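Local coordinates for cell division control protein Cdc48 (Mycobacterium smegmatis, PDB 5E7P) that binds ADP in its AAA modules and, as a Cdc48-like AAA ATPase, probably hydrolyses ATP, at residues Val482-Val487 with Phe534-Leu539. Residues are numbered along the deposited sequence; the frame is centred on the assembly and turned at random.
Sequences VTLDDV and FVVRAL. With ADP (adenosine-5'-diphosphate), chain D.
The ring of Phe534 packs against Val482 and Val487 of the loop 482-487 and carries the bound ADP on one face. CB passes near O2A of the ADP, which accepts a hydrogen bond from Phe534 N (2.7 Å). CG anti to the backbone N (chi1 -168°) turns the ring off the helix toward the loop. CG and CD1 lie against ribose C2' and C3' (CD1 to C3' 3.8 Å), and CD2 nears adenine C4. Farther out, CE1 and CZ meet CG1 of Val482 (CE1 at 3.5 Å), while CE2 touches CG2 of Val487 at 3.5 Å. A flat aromatic suits this place, offering one face to the sugar, while the valine methyls come at it obliquely and Asp486 O lies at its edge.

One helical turn on, small Ala538 lets the loop come close: the CB of Ala538 packs on Thr483 C and Leu484 CD2, and its CA-H points almost straight at Val482 O (CA to O 3.3 Å). Water 1 links Val482 N to Arg537 O.

Helix 534-539 follows the P-loop residues Gly529-Thr533 and strand 521-525 of the parallel sheet; helix 491-506 packs against Val535 and Leu539, and the loop leads into it.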
loop_
_atom_site.group_PDB
_atom_site.type_symbol
_atom_site.label_atom_id
_atom_site.label_comp_id
_atom_site.label_asym_id
_atom_site.label_seq_id
_atom_site.Cartn_x
_atom_site.Cartn_y
_atom_site.Cartn_z
ATOM N N VAL A 482 2.606 7.316 4.018
ATOM C CA VAL A 482 3.082 8.601 4.511
ATOM C C VAL A 482 1.987 9.655 4.422
ATOM O O VAL A 482 1.354 9.810 3.382
ATOM C CB VAL A 482 4.294 9.092 3.705
ATOM C CG1 VAL A 482 4.778 10.430 4.242
ATOM C CG2 VAL A 482 5.408 8.062 3.748
ATOM N N THR A 483 1.765 10.376 5.516
ATOM C CA THR A 483 0.826 11.492 5.522
ATOM C C THR A 483 1.562 12.782 5.872
ATOM O O THR A 483 2.696 12.741 6.349
ATOM C CB THR A 483 -0.311 11.272 6.532
ATOM O OG1 THR A 483 0.166 11.520 7.859
ATOM C CG2 THR A 483 -0.842 9.850 6.438
ATOM N N LEU A 484 0.919 13.925 5.641
ATOM C CA LEU A 484 1.556 15.225 5.863
ATOM C C LEU A 484 1.997 15.448 7.306
ATOM O O LEU A 484 2.899 16.246 7.565
ATOM C CB LEU A 484 0.644 16.369 5.408
ATOM C CG LEU A 484 0.532 16.569 3.896
ATOM C CD1 LEU A 484 -0.448 17.680 3.568
ATOM C CD2 LEU A 484 1.895 16.862 3.291
ATOM N N ASP A 485 1.364 14.743 8.240
ATOM C CA ASP A 485 1.717 14.848 9.654
ATOM C C ASP A 485 3.080 14.218 9.937
ATOM O O ASP A 485 3.810 14.669 10.819
ATOM C CB ASP A 485 0.643 14.200 10.532
ATOM N N ASP A 486 3.418 13.177 9.181
ATOM C CA ASP A 486 4.698 12.493 9.334
ATOM C C ASP A 486 5.832 13.334 8.759
ATOM O O ASP A 486 7.011 13.053 8.982
ATOM C CB ASP A 486 4.654 11.126 8.650
ATOM C CG ASP A 486 3.516 10.259 9.154
ATOM O OD1 ASP A 486 3.262 10.261 10.378
ATOM O OD2 ASP A 486 2.869 9.581 8.325
ATOM N N VAL A 487 5.462 14.369 8.015
ATOM C CA VAL A 487 6.429 15.285 7.432
ATOM C C VAL A 487 6.644 16.481 8.346
ATOM O O VAL A 487 5.739 17.297 8.538
ATOM C CB VAL A 487 5.955 15.803 6.065
ATOM C CG1 VAL A 487 6.834 16.947 5.603
ATOM C CG2 VAL A 487 5.937 14.679 5.040
ATOM N N PHE A 534 9.725 12.753 -0.253
ATOM C CA PHE A 534 8.950 12.442 0.942
ATOM C C PHE A 534 7.631 13.212 0.999
ATOM O O PHE A 534 6.583 12.644 1.305
ATOM C CB PHE A 534 9.789 12.739 2.189
ATOM C CG PHE A 534 9.207 12.195 3.460
ATOM C CD1 PHE A 534 8.773 10.883 3.534
ATOM C CD2 PHE A 534 9.117 12.988 4.589
ATOM C CE1 PHE A 534 8.246 10.376 4.707
ATOM C CE2 PHE A 534 8.592 12.488 5.763
ATOM C CZ PHE A 534 8.151 11.180 5.820
ATOM N N VAL A 535 7.686 14.505 0.698
ATOM C CA VAL A 535 6.501 15.350 0.776
ATOM C C VAL A 535 5.471 15.028 -0.319
ATOM O O VAL A 535 4.269 15.197 -0.114
ATOM C CB VAL A 535 6.870 16.851 0.767
ATOM C CG1 VAL A 535 7.315 17.298 -0.619
ATOM C CG2 VAL A 535 5.701 17.686 1.258
ATOM N N VAL A 536 5.941 14.552 -1.469
ATOM C CA VAL A 536 5.049 14.170 -2.559
ATOM C C VAL A 536 4.243 12.936 -2.173
ATOM O O VAL A 536 3.051 12.844 -2.462
ATOM C CB VAL A 536 5.828 13.886 -3.859
ATOM C CG1 VAL A 536 4.903 13.349 -4.935
ATOM C CG2 VAL A 536 6.508 15.141 -4.346
ATOM N N ARG A 537 4.900 11.992 -1.510
ATOM C CA ARG A 537 4.233 10.779 -1.052
ATOM C C ARG A 537 3.209 11.091 0.032
ATOM O O ARG A 537 2.170 10.442 0.118
ATOM C CB ARG A 537 5.257 9.763 -0.546
ATOM C CG ARG A 537 6.033 9.074 -1.658
ATOM C CD ARG A 537 7.215 8.310 -1.104
ATOM N NE ARG A 537 7.924 7.541 -2.124
ATOM C CZ ARG A 537 9.100 6.955 -1.922
ATOM N NH1 ARG A 537 9.684 6.266 -2.894
ATOM N NH2 ARG A 537 9.694 7.061 -0.740
ATOM N N ALA A 538 3.508 12.086 0.860
ATOM C CA ALA A 538 2.582 12.522 1.897
ATOM C C ALA A 538 1.386 13.214 1.255
ATOM O O ALA A 538 0.245 13.044 1.683
ATOM C CB ALA A 538 3.279 13.460 2.863
ATOM N N LEU A 539 1.671 13.997 0.221
ATOM C CA LEU A 539 0.656 14.718 -0.533
ATOM C C LEU A 539 -0.273 13.741 -1.243
ATOM O O LEU A 539 -1.482 13.959 -1.334
ATOM C CB LEU A 539 1.338 15.609 -1.570
ATOM C CG LEU A 539 0.495 16.677 -2.258
ATOM C CD1 LEU A 539 0.286 17.861 -1.316
ATOM C CD2 LEU A 539 1.158 17.114 -3.556
HETATM P PB ADP D . 15.799 12.556 -1.829
HETATM O O1B ADP D . 17.050 12.066 -1.141
HETATM O O2B ADP D . 15.545 11.873 -3.150
HETATM O O3B ADP D . 15.665 14.061 -1.874
HETATM P PA ADP D . 13.932 12.830 0.331
HETATM O O1A ADP D . 14.594 14.181 0.450
HETATM O O2A ADP D . 12.440 12.731 0.168
HETATM O O3A ADP D . 14.610 12.006 -0.880
HETATM O "O5'" ADP D . 14.301 11.994 1.657
HETATM C "C5'" ADP D . 13.719 10.718 1.914
HETATM C "C4'" ADP D . 13.811 10.424 3.409
HETATM O "O4'" ADP D . 14.273 11.573 4.127
HETATM C "C3'" ADP D . 12.454 10.060 3.987
HETATM O "O3'" ADP D . 12.345 8.647 4.177
HETATM C "C2'" ADP D . 12.372 10.783 5.316
HETATM O "O2'" ADP D . 12.499 9.853 6.396
HETATM C "C1'" ADP D . 13.536 11.761 5.341
HETATM N N9 ADP D . 12.980 13.135 5.373
HETATM C C8 ADP D . 13.147 14.063 4.413
HETATM N N7 ADP D . 12.511 15.219 4.729
HETATM C C5 ADP D . 11.917 15.038 5.921
HETATM C C6 ADP D . 11.085 15.861 6.829
HETATM N N6 ADP D . 10.759 17.135 6.507
HETATM N N1 ADP D . 10.663 15.296 7.982
HETATM C C2 ADP D . 10.984 14.028 8.301
HETATM N N3 ADP D . 11.736 13.223 7.527
HETATM C C4 ADP D . 12.227 13.662 6.343
HETATM O O HOH W 1 2.128 7.682 1.088
HETATM O O HOH W 2 -1.794 13.372 3.698
#